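Side-chain contacts in UDP-galactopyranose mutase (Deinococcus radiodurans, PDB 3HDQ), which probably interconverts UDP-galactopyranose and UDP-galactofuranose, using a bound FAD as cofactor: residues G41-L44 with A45-A49; R224-Q227 with N228-S231. All blocks are in the same frame, centred on the assembly; numbering follows the deposited sequence.

Contact 1 of 2, residues G41-L44 with A45-A49; sequences GSVL and AERLA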
# COMPACT_ATOMS: atom_id res chain seq x y z
N GLY A 41 18.11 2.09 2.27
CA GLY A 41 17.90 0.78 2.85
C GLY A 41 17.46 -0.29 1.86
O GLY A 41 17.94 -1.43 1.90
N SER A 42 16.54 0.07 0.97
CA SER A 42 15.91 -0.90 0.08
C SER A 42 16.88 -1.42 -0.98
O SER A 42 16.81 -2.58 -1.35
CB SER A 42 14.69 -0.29 -0.60
OG SER A 42 13.73 0.08 0.37
N VAL A 43 17.75 -0.56 -1.49
CA VAL A 43 18.72 -0.99 -2.48
C VAL A 43 19.69 -1.97 -1.83
O VAL A 43 20.03 -2.99 -2.40
CB VAL A 43 19.51 0.19 -3.08
CG1 VAL A 43 20.71 -0.33 -3.89
CG2 VAL A 43 18.60 1.02 -3.97
N LEU A 44 20.14 -1.65 -0.61
CA LEU A 44 21.03 -2.56 0.10
C LEU A 44 20.31 -3.85 0.55
O LEU A 44 20.89 -4.94 0.54
CB LEU A 44 21.72 -1.85 1.27
CG LEU A 44 22.96 -1.05 0.83
CD1 LEU A 44 23.25 0.11 1.77
CD2 LEU A 44 24.18 -1.97 0.69
N ALA A 45 19.04 -3.73 0.89
CA ALA A 45 18.27 -4.93 1.22
C ALA A 45 18.17 -5.84 0.01
O ALA A 45 18.32 -7.05 0.11
CB ALA A 45 16.89 -4.56 1.74
N GLU A 46 17.93 -5.25 -1.16
CA GLU A 46 17.79 -6.04 -2.38
C GLU A 46 19.10 -6.72 -2.79
O GLU A 46 19.12 -7.91 -3.09
CB GLU A 46 17.25 -5.18 -3.54
CG GLU A 46 16.95 -5.96 -4.82
CD GLU A 46 18.18 -6.13 -5.70
OE1 GLU A 46 19.00 -5.19 -5.79
OE2 GLU A 46 18.32 -7.20 -6.32
N ARG A 47 20.19 -5.94 -2.80
CA ARG A 47 21.50 -6.46 -3.15
C ARG A 47 21.96 -7.56 -2.19
O ARG A 47 22.35 -8.63 -2.62
CB ARG A 47 22.54 -5.34 -3.19
CG ARG A 47 22.33 -4.33 -4.32
CD ARG A 47 22.70 -4.91 -5.69
NE ARG A 47 21.71 -5.87 -6.15
CZ ARG A 47 21.97 -6.89 -6.96
NH1 ARG A 47 21.00 -7.72 -7.33
NH2 ARG A 47 23.21 -7.09 -7.39
N LEU A 48 21.90 -7.29 -0.89
CA LEU A 48 22.34 -8.28 0.09
C LEU A 48 21.48 -9.55 -0.01
O LEU A 48 21.99 -10.67 0.07
CB LEU A 48 22.30 -7.70 1.51
CG LEU A 48 23.44 -6.93 2.20
CD1 LEU A 48 24.84 -7.35 1.74
CD2 LEU A 48 23.28 -5.41 2.15
N ALA A 49 20.18 -9.37 -0.23
CA ALA A 49 19.24 -10.49 -0.33
C ALA A 49 19.58 -11.42 -1.49
O ALA A 49 19.49 -12.65 -1.37
CB ALA A 49 17.82 -9.99 -0.46
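Arg47 lies one turn beyond Val43 on the same helix, and its side chain starts against that residue's carbonyl. Arg47 CB sits 3.5 Å from Val43 O. With Arg47 CG anti to the carbonyl carbon (chi1 -67°), that atom comes to 3.3 Å from Val43 O. Bends at chi2 and chi3 then fold the chain towards Glu46. There the guanidinium grips the carboxylate side-on: Arg47 NE donates to Glu46 OE1 at 2.8 Å, and Arg47 NH1 donates to Glu46 OE2 at 2.9 Å in a nearly straight bond (177°). Both oxygens are met on their syn sides. Tyr97 OH and Arg100 NH1 share this carboxylate, so an alanine in place of Glu46 would probably leave two arginines close together without their common counter-charge. Another flank is apolar, with Leu44 and Leu48 side by side, their CD2 atoms 3.8 Å apart. Small Ala45 suits the flank facing strands 55-58 and 235-239, and Gly41 fits the third glycine of a Rossmann-type GxGxxG pattern beside the FAD. In this largely buried helix, four polar partners around one carboxylate probably offset the cost of burying it.

Contact 2 of 2, residues R224-Q227 with N228-S231; sequences RMFQ and NMLS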
# COMPACT_ATOMS: atom_id res chain seq x y z
N ARG A 224 5.05 0.77 -5.91
CA ARG A 224 5.10 -0.45 -6.71
C ARG A 224 6.54 -0.90 -6.98
O ARG A 224 6.86 -2.07 -6.86
CB ARG A 224 4.33 -0.26 -8.02
CG ARG A 224 2.82 -0.13 -7.80
CD ARG A 224 2.20 -1.50 -7.59
NE ARG A 224 2.45 -2.33 -8.77
CZ ARG A 224 1.73 -2.27 -9.89
NH1 ARG A 224 0.69 -1.45 -9.97
NH2 ARG A 224 2.04 -3.05 -10.92
N MET A 225 7.41 0.05 -7.34
CA MET A 225 8.81 -0.24 -7.61
C MET A 225 9.50 -0.77 -6.35
O MET A 225 10.16 -1.82 -6.38
CB MET A 225 9.54 1.02 -8.12
CG MET A 225 11.03 0.84 -8.37
SD MET A 225 11.90 2.41 -8.59
CE MET A 225 12.00 2.94 -6.88
N PHE A 226 9.34 -0.05 -5.24
CA PHE A 226 9.86 -0.50 -3.96
C PHE A 226 9.37 -1.89 -3.57
O PHE A 226 10.16 -2.70 -3.10
CB PHE A 226 9.56 0.53 -2.86
CG PHE A 226 10.55 1.66 -2.83
CD1 PHE A 226 10.26 2.89 -3.39
CD2 PHE A 226 11.81 1.48 -2.26
CE1 PHE A 226 11.18 3.92 -3.37
CE2 PHE A 226 12.73 2.52 -2.23
CZ PHE A 226 12.42 3.74 -2.79
N GLN A 227 8.09 -2.17 -3.77
CA GLN A 227 7.56 -3.49 -3.44
C GLN A 227 8.31 -4.60 -4.17
O GLN A 227 8.66 -5.61 -3.56
CB GLN A 227 6.04 -3.57 -3.68
CG GLN A 227 5.23 -2.87 -2.58
CD GLN A 227 3.75 -2.63 -2.92
OE1 GLN A 227 3.28 -2.95 -4.02
NE2 GLN A 227 3.02 -2.06 -1.97
N ASN A 228 8.57 -4.40 -5.46
CA ASN A 228 9.39 -5.34 -6.23
C ASN A 228 10.82 -5.48 -5.66
O ASN A 228 11.38 -6.58 -5.62
CB ASN A 228 9.46 -4.94 -7.71
CG ASN A 228 8.10 -5.04 -8.42
OD1 ASN A 228 7.24 -5.85 -8.06
ND2 ASN A 228 7.92 -4.22 -9.45
N MET A 229 11.40 -4.37 -5.21
CA MET A 229 12.76 -4.37 -4.65
C MET A 229 12.87 -5.19 -3.36
O MET A 229 13.90 -5.80 -3.07
CB MET A 229 13.21 -2.94 -4.38
CG MET A 229 14.37 -2.46 -5.23
SD MET A 229 14.73 -0.70 -4.96
CE MET A 229 13.44 -0.03 -5.96
N LEU A 230 11.80 -5.20 -2.57
CA LEU A 230 11.81 -5.87 -1.28
C LEU A 230 11.09 -7.22 -1.31
O LEU A 230 10.76 -7.77 -0.27
CB LEU A 230 11.17 -4.96 -0.22
CG LEU A 230 11.74 -3.54 -0.09
CD1 LEU A 230 11.00 -2.76 1.00
CD2 LEU A 230 13.21 -3.60 0.22
N SER A 231 10.88 -7.76 -2.51
CA SER A 231 10.07 -8.97 -2.66
C SER A 231 10.78 -10.28 -2.34
O SER A 231 10.12 -11.29 -2.06
CB SER A 231 9.47 -9.05 -4.07
OG SER A 231 10.50 -9.18 -5.03
O HOH W 1 4.84 -4.21 -7.68
O HOH W 2 5.08 -4.26 -11.10
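Met225 meets Met229 one helical turn on because its CG stands anti to the backbone N (chi1 177°), while the chain of Met229 bends at chi3 (-79°) and brings its methyl back. The two side chains lie alongside each other, with Met225 CE 3.4 Å from Met229 CE. Unbranched methionines suit this buried side of the helix, where a thin chain can turn its end to fit a neighbour. Met229 also makes a Met-aromatic contact with Phe226, its SD 5.2 Å from the ring centre and placed obliquely to it; that ring packs edge-to-face with Phe39, which binds FAD. This last turn of helix 222-229 packs Phe226 and Leu230 on helix 39-50 of the Rossmann-type beta-alpha-beta unit. The polar flank is bridged by water: one molecule donates to Arg224 O and to Asn228 OD1 (2.9 Å) and accepts from Arg224 NE at the guanidinium edge. A second, more loosely held, accepts from Arg224 NH2 and Asn228 ND2. Asparagine suits the spot, since its amide both accepts and donates; ND2 also reaches Phe101 O, while Arg224 pairs with Asp74 of the second subunit. Leu230, the first residue to leave helical geometry, still bonds Phe226 O through its N at 3.0 Å, and Ser231 OG turns back to donate to Asn228 O at 2.8 Å.

Contact 1 comes first along the chain, on helix 39-50, which connects strands 30-35 and 55-58 in a beta-alpha-beta unit. Contact 2 ends helix 222-229, just before strand 235-239, an edge strand of the same parallel sheet within this chain, next to 55-58. Remote in sequence, the two have centres about 11 Å apart and touch directly: Ser42 OG lies 3.5 Å from Phe226 CD2, Glu46 CB lies 3.4 Å from Met229 O, and Leu230 packs on Ser42 and Ala45. Helix 222-229 therefore rests on the first helix of the Rossmann-like, FAD-binding part, joining a later region of the chain to it close to the cofactor. Phe101 touches both contacts, through Glu46 and Met229.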